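Local structure of probable ABC transporter extracellular-binding protein YckB (Bacillus subtilis, 2IEE) at residues V53-L61 with K223-D234. The protein probably serves as the extracellular solute-binding component of a binding-protein-dependent ABC transport system. Numbering follows the deposited sequence.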
loop_
_atom_site.group_PDB
_atom_site.type_symbol
_atom_site.label_atom_id
_atom_site.label_comp_id
_atom_site.label_asym_id
_atom_site.label_seq_id
_atom_site.Cartn_x
_atom_site.Cartn_y
_atom_site.Cartn_z
ATOM N N VAL A 53 8.092 8.932 -4.217
ATOM C CA VAL A 53 8.201 9.722 -2.996
ATOM C C VAL A 53 9.631 9.647 -2.468
ATOM O O VAL A 53 10.211 10.651 -2.075
ATOM C CB VAL A 53 7.236 9.208 -1.896
ATOM C CG1 VAL A 53 7.571 9.862 -0.562
ATOM C CG2 VAL A 53 5.788 9.521 -2.284
ATOM N N VAL A 54 10.188 8.443 -2.453
ATOM C CA VAL A 54 11.551 8.242 -1.985
ATOM C C VAL A 54 12.545 8.926 -2.928
ATOM O O VAL A 54 13.452 9.638 -2.494
ATOM C CB VAL A 54 11.884 6.733 -1.913
ATOM C CG1 VAL A 54 13.350 6.538 -1.574
ATOM C CG2 VAL A 54 11.012 6.059 -0.871
ATOM N N ARG A 55 12.356 8.703 -4.227
ATOM C CA ARG A 55 13.223 9.274 -5.250
ATOM C C ARG A 55 13.346 10.785 -5.072
ATOM O O ARG A 55 14.453 11.329 -5.020
ATOM C CB ARG A 55 12.666 8.922 -6.641
ATOM C CG ARG A 55 13.426 9.484 -7.840
ATOM C CD ARG A 55 12.863 8.907 -9.153
ATOM N NE ARG A 55 13.397 7.573 -9.430
ATOM C CZ ARG A 55 12.705 6.570 -9.961
ATOM N NH1 ARG A 55 11.428 6.722 -10.280
ATOM N NH2 ARG A 55 13.302 5.409 -10.189
ATOM N N GLU A 56 12.205 11.452 -4.955
ATOM C CA GLU A 56 12.162 12.900 -4.789
ATOM C C GLU A 56 12.740 13.332 -3.442
ATOM O O GLU A 56 13.452 14.333 -3.354
ATOM C CB GLU A 56 10.713 13.386 -4.926
ATOM C CG GLU A 56 10.521 14.895 -4.845
ATOM C CD GLU A 56 11.237 15.636 -5.963
ATOM O OE1 GLU A 56 11.389 15.059 -7.060
ATOM O OE2 GLU A 56 11.636 16.802 -5.753
ATOM N N ALA A 57 12.435 12.582 -2.389
ATOM C CA ALA A 57 12.949 12.918 -1.068
ATOM C C ALA A 57 14.473 12.870 -1.116
ATOM O O ALA A 57 15.153 13.760 -0.610
ATOM C CB ALA A 57 12.416 11.936 -0.029
ATOM N N ALA A 58 15.005 11.824 -1.735
ATOM C CA ALA A 58 16.448 11.676 -1.853
ATOM C C ALA A 58 17.011 12.839 -2.661
ATOM O O ALA A 58 18.070 13.383 -2.336
ATOM C CB ALA A 58 16.788 10.352 -2.526
ATOM N N LYS A 59 16.294 13.226 -3.710
ATOM C CA LYS A 59 16.730 14.330 -4.552
ATOM C C LYS A 59 16.810 15.606 -3.719
ATOM O O LYS A 59 17.755 16.378 -3.851
ATOM C CB LYS A 59 15.764 14.529 -5.727
ATOM C CG LYS A 59 16.258 15.548 -6.748
ATOM C CD LYS A 59 15.232 15.820 -7.838
ATOM C CE LYS A 59 15.783 16.812 -8.856
ATOM N NZ LYS A 59 14.812 17.106 -9.950
ATOM N N ARG A 60 15.820 15.817 -2.852
ATOM C CA ARG A 60 15.803 16.996 -1.994
ATOM C C ARG A 60 17.078 17.025 -1.156
ATOM O O ARG A 60 17.539 18.093 -0.753
ATOM C CB ARG A 60 14.590 16.974 -1.048
ATOM C CG ARG A 60 13.227 17.062 -1.727
ATOM C CD ARG A 60 13.044 18.370 -2.489
ATOM N NE ARG A 60 11.814 18.378 -3.285
ATOM C CZ ARG A 60 10.619 18.741 -2.830
ATOM N NH1 ARG A 60 10.474 19.138 -1.573
ATOM N NH2 ARG A 60 9.565 18.706 -3.636
ATOM N N LEU A 61 17.636 15.843 -0.902
ATOM C CA LEU A 61 18.844 15.701 -0.101
ATOM C C LEU A 61 20.107 15.554 -0.953
ATOM O O LEU A 61 21.119 15.041 -0.481
ATOM C CB LEU A 61 18.700 14.491 0.826
ATOM C CG LEU A 61 17.538 14.580 1.823
ATOM C CD1 LEU A 61 17.292 13.232 2.473
ATOM C CD2 LEU A 61 17.848 15.636 2.868
ATOM N N LYS A 223 17.039 13.238 8.468
ATOM C CA LYS A 223 17.198 13.882 7.169
ATOM C C LYS A 223 16.043 13.536 6.230
ATOM O O LYS A 223 15.506 14.410 5.544
ATOM C CB LYS A 223 18.538 13.476 6.550
ATOM C CG LYS A 223 19.730 14.196 7.170
ATOM C CD LYS A 223 19.713 15.662 6.765
ATOM C CE LYS A 223 20.876 16.428 7.347
ATOM N NZ LYS A 223 20.906 17.830 6.833
HETATM N N MSE A 224 15.665 12.262 6.199
HETATM C CA MSE A 224 14.558 11.818 5.356
HETATM C C MSE A 224 13.276 12.541 5.757
HETATM O O MSE A 224 12.540 13.034 4.899
HETATM C CB MSE A 224 14.346 10.308 5.490
HETATM C CG MSE A 224 15.137 9.460 4.511
HETATM SE SE MSE A 224 14.596 9.770 2.666
HETATM C CE MSE A 224 16.339 10.059 1.916
ATOM N N ASN A 225 13.013 12.603 7.061
ATOM C CA ASN A 225 11.811 13.271 7.556
ATOM C C ASN A 225 11.822 14.754 7.194
ATOM O O ASN A 225 10.776 15.345 6.921
ATOM C CB ASN A 225 11.687 13.109 9.074
ATOM C CG ASN A 225 11.281 11.698 9.480
ATOM O OD1 ASN A 225 11.069 10.828 8.631
ATOM N ND2 ASN A 225 11.167 11.469 10.783
ATOM N N GLU A 226 13.012 15.344 7.192
ATOM C CA GLU A 226 13.160 16.752 6.850
ATOM C C GLU A 226 12.700 16.988 5.413
ATOM O O GLU A 226 11.958 17.930 5.135
ATOM C CB GLU A 226 14.623 17.188 7.034
ATOM C CG GLU A 226 14.957 17.639 8.458
ATOM C CD GLU A 226 16.443 17.907 8.687
ATOM O OE1 GLU A 226 17.072 18.593 7.850
ATOM O OE2 GLU A 226 16.979 17.439 9.715
ATOM N N ALA A 227 13.125 16.118 4.503
ATOM C CA ALA A 227 12.742 16.239 3.099
ATOM C C ALA A 227 11.258 15.904 2.901
ATOM O O ALA A 227 10.573 16.554 2.116
ATOM C CB ALA A 227 13.610 15.329 2.242
ATOM N N LEU A 228 10.768 14.896 3.617
ATOM C CA LEU A 228 9.367 14.502 3.519
ATOM C C LEU A 228 8.447 15.614 4.022
ATOM O O LEU A 228 7.375 15.842 3.459
ATOM C CB LEU A 228 9.115 13.213 4.316
ATOM C CG LEU A 228 9.577 11.904 3.669
ATOM C CD1 LEU A 228 9.432 10.737 4.640
ATOM C CD2 LEU A 228 8.756 11.657 2.414
ATOM N N LYS A 229 8.867 16.298 5.082
ATOM C CA LYS A 229 8.088 17.392 5.650
ATOM C C LYS A 229 8.017 18.537 4.645
ATOM O O LYS A 229 6.976 19.167 4.473
ATOM C CB LYS A 229 8.734 17.879 6.954
ATOM C CG LYS A 229 8.048 19.084 7.584
ATOM C CD LYS A 229 8.643 19.422 8.946
ATOM C CE LYS A 229 7.904 20.587 9.605
ATOM N NZ LYS A 229 8.399 20.864 10.987
ATOM N N GLU A 230 9.142 18.797 3.988
ATOM C CA GLU A 230 9.234 19.846 2.986
ATOM C C GLU A 230 8.284 19.525 1.831
ATOM O O GLU A 230 7.640 20.417 1.272
ATOM C CB GLU A 230 10.676 19.936 2.480
ATOM C CG GLU A 230 10.940 21.007 1.442
ATOM C CD GLU A 230 12.388 20.996 0.975
ATOM O OE1 GLU A 230 13.286 21.283 1.800
ATOM O OE2 GLU A 230 12.632 20.694 -0.215
HETATM N N MSE A 231 8.206 18.243 1.485
HETATM C CA MSE A 231 7.344 17.778 0.403
HETATM C C MSE A 231 5.886 17.832 0.842
HETATM O O MSE A 231 4.988 18.146 0.055
HETATM C CB MSE A 231 7.728 16.349 0.010
HETATM C CG MSE A 231 9.021 16.255 -0.792
HETATM SE SE MSE A 231 9.640 14.428 -0.980
HETATM C CE MSE A 231 8.361 13.821 -2.298
ATOM N N SER A 232 5.662 17.535 2.115
ATOM C CA SER A 232 4.328 17.556 2.684
ATOM C C SER A 232 3.758 18.968 2.671
ATOM O O SER A 232 2.571 19.167 2.400
ATOM C CB SER A 232 4.368 17.041 4.121
ATOM O OG SER A 232 3.080 17.101 4.701
ATOM N N LYS A 233 4.614 19.946 2.954
ATOM C CA LYS A 233 4.197 21.342 3.000
ATOM C C LYS A 233 4.041 22.008 1.633
ATOM O O LYS A 233 3.183 22.875 1.474
ATOM C CB LYS A 233 5.174 22.148 3.867
ATOM C CG LYS A 233 5.310 21.603 5.286
ATOM C CD LYS A 233 6.453 22.246 6.067
ATOM C CE LYS A 233 6.097 23.636 6.563
ATOM N NZ LYS A 233 7.140 24.180 7.488
ATOM N N ASP A 234 4.847 21.623 0.645
ATOM C CA ASP A 234 4.704 22.250 -0.666
ATOM C C ASP A 234 3.768 21.517 -1.623
ATOM O O ASP A 234 3.643 21.898 -2.784
ATOM C CB ASP A 234 6.059 22.460 -1.338
ATOM C CG ASP A 234 6.745 21.165 -1.713
ATOM O OD1 ASP A 234 6.066 20.123 -1.847
ATOM O OD2 ASP A 234 7.979 21.203 -1.896
#
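R60 lies across the 223-234 helix with the side chain of M231, a selenomethionine, beneath its guanidinium group. M231 CG is 3.2 Å from the guanidinium plane, over one face and offset toward the rim. The chain of R60 bends at chi2, and its NH1 meets two acidic groups. E230 OE2 accepts from R60 NH1 at 3.0 Å, on its anti side. The two planes are nearly parallel but not shared: OE2 stands off the guanidinium plane, and the bond is bent. R60 and D234 reach toward each other from opposite directions, the carboxylate turned 64° from the guanidinium; the bond from R60 NH1 to D234 OD2 is weak at 3.3 Å. On its own helix, E56 OE2 uses its anti lone pair to take R60 NE at 2.9 Å, somewhat tilted from the guanidinium plane. These four residues form a salt-bridge network, and S236 OG joins it by bonding both R60 NH2 and D234 OD1. With R60 cut back to alanine, E56, E230 and D234 would probably lose their shared positive mate, and M231 CG its cover.

M231 is a knob among V53, E56, A57 and R60. Its chain turns at chi3 (75°), with SE over the backbone of A57 and CE against E56 CG at 3.5 Å. The helices come closest at two alanines, the CA atoms of A57 and A227 being 5.3 Å apart. There the methyl of A227 touches A57 O and R60 CB. Beyond it, L61 CD1 presses on CE of M224, also a selenomethionine, at a tight 3.4 Å. The side chains of V53 and L228 cross at about a right angle, CG1 touching CD2.

The helix axes pass 8.7 Å apart at 107°. Helix 236-244 adds L237 and L240 against V53. Helix 49-60 packs on the parallel sheet through V54 and A58, and helix 218-234 reaches its strand 22-27 through M224.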